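Local coordinates for hypothetical protein (Parabacteroides distasonis, PDB 4JM1) that is of unknown function but adopts a small alpha/beta fold resembling the prodomain of alpha-lytic protease, at residues A[5-9]-A[44-48]; A[25-31]-A[59-65]. All coordinates share one frame; numbering follows the deposited sequence.

Interaction 1. Residues A[5-9]-A[44-48]. With EDO (1,2-ethanediol), chain C.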
ATOM      1  N   TYR A   5       9.971  -6.756   1.186  1.00 12.12           N
ATOM      2  CA  TYR A   5       8.710  -6.903   0.452  1.00 10.86           C
ATOM      3  C   TYR A   5       8.437  -5.705  -0.461  1.00 10.90           C
ATOM      4  O   TYR A   5       8.145  -5.881  -1.643  1.00 11.24           O
ATOM      5  CB  TYR A   5       7.539  -7.156   1.418  1.00 11.47           C
ATOM      6  CG  TYR A   5       6.212  -7.304   0.712  1.00 12.13           C
ATOM      7  CD1 TYR A   5       5.946  -8.388  -0.106  1.00 11.77           C
ATOM      8  CD2 TYR A   5       5.229  -6.321   0.812  1.00 11.38           C
ATOM      9  CE1 TYR A   5       4.742  -8.499  -0.792  1.00 11.08           C
ATOM     10  CE2 TYR A   5       4.030  -6.444   0.142  1.00 12.19           C
ATOM     11  CZ  TYR A   5       3.795  -7.501  -0.683  1.00 10.64           C
ATOM     12  OH  TYR A   5       2.608  -7.619  -1.350  1.00 12.63           O
ATOM     13  N   ILE A   6       8.578  -4.500   0.089  1.00 10.24           N
ATOM     14  CA  ILE A   6       8.372  -3.287  -0.702  1.00 10.27           C
ATOM     15  C   ILE A   6       9.316  -3.291  -1.929  1.00 10.57           C
ATOM     16  O   ILE A   6       8.905  -2.963  -3.052  1.00 10.71           O
ATOM     17  CB  ILE A   6       8.588  -2.023   0.167  1.00 11.76           C
ATOM     18  CG1 ILE A   6       7.390  -1.869   1.116  1.00 11.79           C
ATOM     19  CG2 ILE A   6       8.741  -0.750  -0.717  1.00 12.65           C
ATOM     20  CD1 ILE A   6       7.597  -0.834   2.180  1.00 14.78           C
ATOM     21  N   ASP A   7      10.583  -3.649  -1.687  1.00 10.58           N
ATOM     22  CA  ASP A   7      11.549  -3.664  -2.795  1.00 12.62           C
ATOM     23  C   ASP A   7      11.278  -4.732  -3.850  1.00 11.86           C
ATOM     24  O   ASP A   7      11.804  -4.658  -4.964  1.00 12.30           O
ATOM     25  CB  ASP A   7      12.993  -3.705  -2.281  1.00 12.93           C
ATOM     26  CG  ASP A   7      13.400  -2.453  -1.509  1.00 16.26           C
ATOM     27  OD1 ASP A   7      12.675  -1.426  -1.583  1.00 18.59           O
ATOM     28  OD2 ASP A   7      14.461  -2.512  -0.821  1.00 19.50           O
ATOM     29  N   THR A   8      10.470  -5.731  -3.516  1.00 11.36           N
ATOM     30  CA  THR A   8      10.055  -6.754  -4.470  1.00 11.88           C
ATOM     31  C   THR A   8       8.822  -6.344  -5.275  1.00 11.40           C
ATOM     32  O   THR A   8       8.727  -6.667  -6.451  1.00 11.74           O
ATOM     33  CB  THR A   8       9.868  -8.087  -3.770  1.00 13.55           C
ATOM     34  OG1 THR A   8      11.117  -8.486  -3.194  1.00 17.00           O
ATOM     35  CG2 THR A   8       9.403  -9.193  -4.723  1.00 16.33           C
ATOM     36  N   ILE A   9       7.883  -5.648  -4.653  1.00 11.07           N
ATOM     37  CA  ILE A   9       6.667  -5.267  -5.362  1.00 11.13           C
ATOM     38  C   ILE A   9       6.818  -3.956  -6.144  1.00 10.82           C
ATOM     39  O   ILE A   9       6.037  -3.718  -7.068  1.00 11.43           O
ATOM     40  CB  ILE A   9       5.418  -5.192  -4.431  1.00 11.51           C
ATOM     41  CG1 ILE A   9       5.543  -4.093  -3.366  1.00 10.99           C
ATOM     42  CG2 ILE A   9       5.150  -6.546  -3.747  1.00 12.15           C
ATOM     43  CD1 ILE A   9       4.210  -3.821  -2.615  1.00 13.10           C
ATOM     44  N   PHE A  44      -3.138  -7.543  -1.476  1.00 10.28           N
ATOM     45  CA  PHE A  44      -1.837  -7.095  -1.048  1.00  9.75           C
ATOM     46  C   PHE A  44      -1.595  -7.389   0.444  1.00  9.76           C
ATOM     47  O   PHE A  44      -0.496  -7.774   0.851  1.00 10.86           O
ATOM     48  CB  PHE A  44      -1.641  -5.609  -1.315  1.00 10.56           C
ATOM     49  CG  PHE A  44      -1.021  -5.297  -2.648  1.00 10.38           C
ATOM     50  CD1 PHE A  44       0.272  -5.715  -2.934  1.00 12.45           C
ATOM     51  CD2 PHE A  44      -1.691  -4.517  -3.576  1.00 11.42           C
ATOM     52  CE1 PHE A  44       0.872  -5.416  -4.147  1.00 12.58           C
ATOM     53  CE2 PHE A  44      -1.098  -4.193  -4.799  1.00 13.29           C
ATOM     54  CZ  PHE A  44       0.180  -4.649  -5.089  1.00 13.69           C
ATOM     55  N   LEU A  45      -2.614  -7.174   1.280  1.00  9.36           N
ATOM     56  CA  LEU A  45      -2.432  -7.446   2.718  1.00 10.72           C
ATOM     57  C   LEU A  45      -2.121  -8.916   2.951  1.00 11.61           C
ATOM     58  O   LEU A  45      -1.212  -9.264   3.692  1.00 13.03           O
ATOM     59  CB  LEU A  45      -3.663  -7.008   3.511  1.00 11.82           C
ATOM     60  CG  LEU A  45      -3.637  -7.176   5.030  1.00 11.56           C
ATOM     61  CD1 LEU A  45      -2.447  -6.454   5.676  1.00 14.86           C
ATOM     62  CD2 LEU A  45      -4.990  -6.736   5.635  1.00 14.10           C
ATOM     63  N   GLU A  46      -2.869  -9.788   2.287  1.00 10.45           N
ATOM     64  CA  GLU A  46      -2.617 -11.222   2.412  1.00 11.59           C
ATOM     65  C   GLU A  46      -1.213 -11.597   1.927  1.00 11.27           C
ATOM     66  O   GLU A  46      -0.514 -12.415   2.550  1.00 12.94           O
ATOM     67  CB  GLU A  46      -3.692 -12.017   1.633  1.00 14.17           C
ATOM     68  CG  GLU A  46      -3.558 -13.548   1.685  1.00 23.11           C
ATOM     69  CD  GLU A  46      -4.663 -14.292   0.906  1.00 33.54           C
ATOM     70  OE1 GLU A  46      -5.782 -13.739   0.759  1.00 37.47           O
ATOM     71  OE2 GLU A  46      -4.405 -15.433   0.441  1.00 37.35           O
ATOM     72  N   GLU A  47      -0.799 -11.032   0.804  1.00 11.15           N
ATOM     73  CA  GLU A  47       0.514 -11.339   0.261  1.00 11.92           C
ATOM     74  C   GLU A  47       1.633 -10.845   1.160  1.00 10.54           C
ATOM     75  O   GLU A  47       2.597 -11.563   1.377  1.00 10.95           O
ATOM     76  CB  GLU A  47       0.655 -10.716  -1.102  1.00 11.40           C
ATOM     77  CG  GLU A  47       1.913 -11.115  -1.833  1.00 11.83           C
ATOM     78  CD  GLU A  47       1.987 -10.504  -3.238  1.00 12.49           C
ATOM     79  OE1 GLU A  47       2.395  -9.311  -3.375  1.00 13.98           O
ATOM     80  OE2 GLU A  47       1.571 -11.227  -4.189  1.00 18.92           O
ATOM     81  N   ALA A  48       1.515  -9.619   1.677  1.00 10.55           N
ATOM     82  CA  ALA A  48       2.518  -9.069   2.576  1.00 10.14           C
ATOM     83  C   ALA A  48       2.676 -10.028   3.786  1.00 11.28           C
ATOM     84  O   ALA A  48       3.785 -10.329   4.176  1.00 11.75           O
ATOM     85  CB  ALA A  48       2.121  -7.657   3.041  1.00 11.86           C
TER
HETATM   86  C1  EDO C 201      -1.989  -7.953  -5.912  1.00 31.67           C
HETATM   87  O1  EDO C 201      -1.288  -7.796  -7.159  1.00 35.72           O
HETATM   88  C2  EDO C 201      -1.184  -8.759  -4.915  1.00 32.85           C
HETATM   89  O2  EDO C 201      -0.763  -9.993  -5.531  1.00 38.65           O

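Interaction 2. Residues A[25-31]-A[59-65]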
ATOM      1  N   LEU A  25       0.473  -0.211   5.427  1.00 11.92           N
ATOM      2  CA  LEU A  25       1.255  -0.347   4.185  1.00 10.77           C
ATOM      3  C   LEU A  25       0.465   0.359   3.099  1.00 11.50           C
ATOM      4  O   LEU A  25      -0.662  -0.041   2.792  1.00 11.53           O
ATOM      5  CB  LEU A  25       1.490  -1.818   3.824  1.00 12.29           C
ATOM      6  CG  LEU A  25       2.149  -2.096   2.470  1.00 13.60           C
ATOM      7  CD1 LEU A  25       3.485  -1.383   2.311  1.00 15.71           C
ATOM      8  CD2 LEU A  25       2.300  -3.622   2.293  1.00 14.21           C
ATOM      9  N   VAL A  26       1.057   1.418   2.564  1.00 10.82           N
ATOM     10  CA  VAL A  26       0.448   2.245   1.532  1.00 10.31           C
ATOM     11  C   VAL A  26       1.075   1.900   0.180  1.00 10.36           C
ATOM     12  O   VAL A  26       2.319   1.879   0.051  1.00 12.77           O
ATOM     13  CB  VAL A  26       0.618   3.735   1.811  1.00 10.57           C
ATOM     14  CG1 VAL A  26      -0.032   4.569   0.693  1.00 12.71           C
ATOM     15  CG2 VAL A  26       0.033   4.110   3.193  1.00 12.38           C
ATOM     16  N   ILE A  27       0.209   1.557  -0.772  1.00 11.02           N
ATOM     17  CA  ILE A  27       0.614   1.112  -2.089  1.00 11.06           C
ATOM     18  C   ILE A  27      -0.005   2.024  -3.145  1.00 10.66           C
ATOM     19  O   ILE A  27      -1.229   2.167  -3.202  1.00 11.49           O
ATOM     20  CB  ILE A  27       0.243  -0.366  -2.297  1.00 11.53           C
ATOM     21  CG1 ILE A  27       0.967  -1.233  -1.217  1.00 14.51           C
ATOM     22  CG2 ILE A  27       0.603  -0.819  -3.700  1.00 12.90           C
ATOM     23  CD1 ILE A  27       0.605  -2.689  -1.169  1.00 15.62           C
ATOM     24  N   ALA A  28       0.862   2.606  -3.980  1.00 11.10           N
ATOM     25  CA  ALA A  28       0.451   3.550  -5.022  1.00 10.15           C
ATOM     26  C   ALA A  28       0.446   2.831  -6.372  1.00 11.59           C
ATOM     27  O   ALA A  28       1.456   2.250  -6.775  1.00 12.47           O
ATOM     28  CB  ALA A  28       1.385   4.760  -5.054  1.00 11.67           C
ATOM     29  N   ILE A  29      -0.694   2.902  -7.056  1.00 12.12           N
ATOM     30  CA  ILE A  29      -0.908   2.292  -8.361  1.00 12.19           C
ATOM     31  C   ILE A  29      -1.327   3.345  -9.401  1.00 12.92           C
ATOM     32  O   ILE A  29      -1.745   4.470  -9.062  1.00 12.31           O
ATOM     33  CB  ILE A  29      -1.998   1.163  -8.301  1.00 12.37           C
ATOM     34  CG1 ILE A  29      -3.360   1.741  -7.886  1.00 11.93           C
ATOM     35  CG2 ILE A  29      -1.555   0.052  -7.354  1.00 13.16           C
ATOM     36  CD1 ILE A  29      -4.519   0.818  -8.203  1.00 14.72           C
ATOM     37  N   ASP A  30      -1.170   2.984 -10.680  1.00 14.82           N
ATOM     38  CA  ASP A  30      -1.636   3.849 -11.756  1.00 16.78           C
ATOM     39  C   ASP A  30      -3.144   3.626 -11.973  1.00 17.50           C
ATOM     40  O   ASP A  30      -3.570   2.912 -12.885  1.00 19.63           O
ATOM     41  CB  ASP A  30      -0.837   3.588 -13.036  1.00 19.71           C
ATOM     42  CG  ASP A  30      -1.093   4.631 -14.109  1.00 26.89           C
ATOM     43  OD1 ASP A  30      -1.651   5.718 -13.811  1.00 24.33           O
ATOM     44  OD2 ASP A  30      -0.721   4.343 -15.270  1.00 32.59           O
ATOM     45  N   ALA A  31      -3.946   4.229 -11.108  1.00 15.18           N
ATOM     46  CA  ALA A  31      -5.373   3.949 -11.045  1.00 16.02           C
ATOM     47  C   ALA A  31      -6.148   4.678 -12.137  1.00 15.86           C
ATOM     48  O   ALA A  31      -5.906   5.837 -12.409  1.00 20.04           O
ATOM     49  CB  ALA A  31      -5.923   4.349  -9.682  1.00 15.52           C
ATOM     50  N   VAL A  59      -3.652  -2.461   4.609  1.00 11.28           N
ATOM     51  CA  VAL A  59      -3.135  -1.895   3.364  1.00 10.83           C
ATOM     52  C   VAL A  59      -4.084  -0.802   2.894  1.00 11.39           C
ATOM     53  O   VAL A  59      -5.326  -0.964   2.951  1.00 11.10           O
ATOM     54  CB  VAL A  59      -2.987  -2.975   2.283  1.00 10.52           C
ATOM     55  CG1 VAL A  59      -2.881  -2.371   0.849  1.00 11.09           C
ATOM     56  CG2 VAL A  59      -1.780  -3.849   2.636  1.00 10.60           C
ATOM     57  N   LEU A  60      -3.479   0.288   2.414  1.00  9.41           N
ATOM     58  CA  LEU A  60      -4.180   1.405   1.814  1.00  9.14           C
ATOM     59  C   LEU A  60      -3.691   1.527   0.382  1.00  9.82           C
ATOM     60  O   LEU A  60      -2.477   1.535   0.152  1.00 11.70           O
ATOM     61  CB  LEU A  60      -3.948   2.725   2.585  1.00  9.95           C
ATOM     62  CG  LEU A  60      -4.216   2.616   4.084  1.00 10.40           C
ATOM     63  CD1 LEU A  60      -3.702   3.900   4.767  1.00 11.62           C
ATOM     64  CD2 LEU A  60      -5.699   2.324   4.393  1.00 11.53           C
ATOM     65  N   ILE A  61      -4.623   1.653  -0.566  1.00 10.14           N
ATOM     66  CA  ILE A  61      -4.293   1.930  -1.957  1.00  9.45           C
ATOM     67  C   ILE A  61      -4.499   3.407  -2.246  1.00  9.36           C
ATOM     68  O   ILE A  61      -5.502   3.981  -1.845  1.00 10.71           O
ATOM     69  CB  ILE A  61      -5.134   1.084  -2.944  1.00  9.41           C
ATOM     70  CG1 ILE A  61      -5.102  -0.412  -2.552  1.00 11.30           C
ATOM     71  CG2 ILE A  61      -4.669   1.341  -4.418  1.00 10.54           C
ATOM     72  CD1 ILE A  61      -3.763  -1.134  -2.674  1.00 13.18           C
ATOM     73  N   VAL A  62      -3.502   4.011  -2.886  1.00 10.01           N
ATOM     74  CA  VAL A  62      -3.590   5.372  -3.360  1.00  9.59           C
ATOM     75  C   VAL A  62      -3.194   5.431  -4.851  1.00 10.84           C
ATOM     76  O   VAL A  62      -2.626   4.478  -5.402  1.00 11.47           O
ATOM     77  CB  VAL A  62      -2.642   6.320  -2.520  1.00 10.57           C
ATOM     78  CG1 VAL A  62      -3.062   6.360  -1.023  1.00 10.75           C
ATOM     79  CG2 VAL A  62      -1.163   5.989  -2.695  1.00 11.54           C
ATOM     80  N   ASP A  63      -3.571   6.539  -5.505  1.00 11.24           N
ATOM     81  CA  ASP A  63      -3.213   6.767  -6.915  1.00 12.65           C
ATOM     82  C   ASP A  63      -1.844   7.424  -6.951  1.00 12.66           C
ATOM     83  O   ASP A  63      -1.656   8.494  -6.374  1.00 13.07           O
ATOM     84  CB  ASP A  63      -4.282   7.632  -7.578  1.00 13.69           C
ATOM     85  CG  ASP A  63      -4.116   7.766  -9.095  1.00 15.44           C
ATOM     86  OD1 ASP A  63      -3.039   7.452  -9.657  1.00 16.00           O
ATOM     87  OD2 ASP A  63      -5.112   8.178  -9.729  1.00 19.62           O
ATOM     88  N   ILE A  64      -0.902   6.792  -7.661  1.00 12.28           N
ATOM     89  CA  ILE A  64       0.431   7.365  -7.871  1.00 13.05           C
ATOM     90  C   ILE A  64       0.388   8.803  -8.445  1.00 14.36           C
ATOM     91  O   ILE A  64       1.283   9.614  -8.185  1.00 15.63           O
ATOM     92  CB  ILE A  64       1.283   6.455  -8.806  1.00 13.67           C
ATOM     93  CG1 ILE A  64       2.776   6.825  -8.769  1.00 15.81           C
ATOM     94  CG2 ILE A  64       0.743   6.472 -10.283  1.00 15.11           C
ATOM     95  CD1 ILE A  64       3.485   6.480  -7.447  1.00 15.81           C
ATOM     96  N   LYS A  65      -0.673   9.109  -9.180  1.00 14.33           N
ATOM     97  CA  LYS A  65      -0.796  10.410  -9.831  1.00 16.14           C
ATOM     98  C   LYS A  65      -1.173  11.537  -8.887  1.00 17.63           C
ATOM     99  O   LYS A  65      -1.090  12.714  -9.273  1.00 22.02           O
ATOM    100  CB  LYS A  65      -1.807  10.356 -10.974  1.00 17.18           C
ATOM    101  CG  LYS A  65      -1.382   9.416 -12.126  1.00 20.02           C
ATOM    102  CD  LYS A  65      -2.367   9.398 -13.267  1.00 21.74           C
ATOM    103  CE  LYS A  65      -3.706   8.760 -12.914  1.00 20.92           C
ATOM    104  NZ  LYS A  65      -3.547   7.342 -12.384  1.00 19.94           N
TER

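Interaction 1. Residues A[5-9]-A[44-48]
Tyr5 reaches from helix 3-9 to helix 38-50 and puts its phenol against Glu47, Ala48 and Phe44. The two helices pack on one face of the mixed sheet in this small alpha/beta fold, which resembles the alpha-lytic protease prodomain. Their short segments run at 125° to each other with axes 12.1 Å apart, so the gap is bridged mainly by side chains, Tyr5 above all. Tyr5 holds CG anti to its own backbone nitrogen (chi1 180°), which throws the ring across the gap. Ala48 lies over one face of that ring: its CA sits 3.9 Å from the centroid of the Tyr5 ring, a CH-pi contact offset toward the rim, and its CB touches CE2. At the far end the hydroxyl meets Glu47 close to the ring plane, while the carboxylate is turned 73° from the ring. The phenol donates to the anti lone pair of OE1, with Tyr5 OH 2.6 Å from Glu47 OE1. A phenylalanine in place of Tyr5 would probably keep the packing on Ala48 but leave Glu47 OE1 without this donor. Phe44 stands at about a right angle to Tyr5 and offers its edge to the hydroxyl, Tyr5 OH lying 3.4 Å from Phe44 CD1. One turn along helix 3-9, Ile9 brings its CD1 to within 4.0 Å of Phe44 CE1. Leu25 and Ile27 of strand 24-29 lie against this group from the sheet side. An ethanediol, probably from the crystallisation liquor, covers a face of the Phe44 ring and donates from its O2 to Glu47 OE2 at 3.0 Å.

Interaction 2. Residues A[25-31]-A[59-65]
Strands 24-29 and 58-63 pair in parallel, Leu25 beside Val59 through Ala28 beside Val62, as the two strands of a beta-alpha-beta crossover. Five backbone bonds join them, from Leu60 N to Leu25 O at 2.9 Å through to Ile64 N to Ile29 O at 2.8 Å. Val26, Ala28, Leu60 and Val62 face one side of the sheet, where Ala28 CB touches Val62 CG2; Leu25, Ile27, Val59 and Ile61 face the other. Beyond the paired residues, Lys65 folds back over the end of the strands. From CB the chain runs to CG and CD, which pass alongside Asp30 OD1; a bend at chi3 (-68°) brings CE near Ala31 O and Asp30 OD1, and a second at chi4 (-56°) turns NZ in between its partners. Lys65 NZ lies 2.9 Å from Asp30 OD1 in a salt bridge, 2.8 Å from Ala31 O, and 2.8 Å from Asp63 OD1 in a second salt bridge, on the syn lone pair. The same OD1 takes the backbone N of Lys65 from above the carboxylate plane, closing an Asx turn. With a salt bridge to each, the ammonium probably offsets the charge of both aspartates. Helix 38-50 covers the Ile27 and Ile61 face through Phe44 and Ala41, while strands 16-19 and 78-83 flank the pair in the sheet.

Along the chain the segments alternate: 5-9, 25-31, 44-48, then 59-65, so the two interactions are interleaved. Their centres lie 13 Å apart and they meet directly. Interaction 2 forms the middle of the four-stranded mixed sheet, and interaction 1 joins the two helices lying on one face of it. Helix 38-50 ties them together, being the crossover between strands 24-29 and 58-63. The seam is apolar: Phe44 CG comes within 3.4 Å of Ile27 CD1, and Leu45 CA lies 3.7 Å from Val59 CG2. Helices and central strands thus share one hydrophobic core in this 84-residue chain, whose function remains unknown.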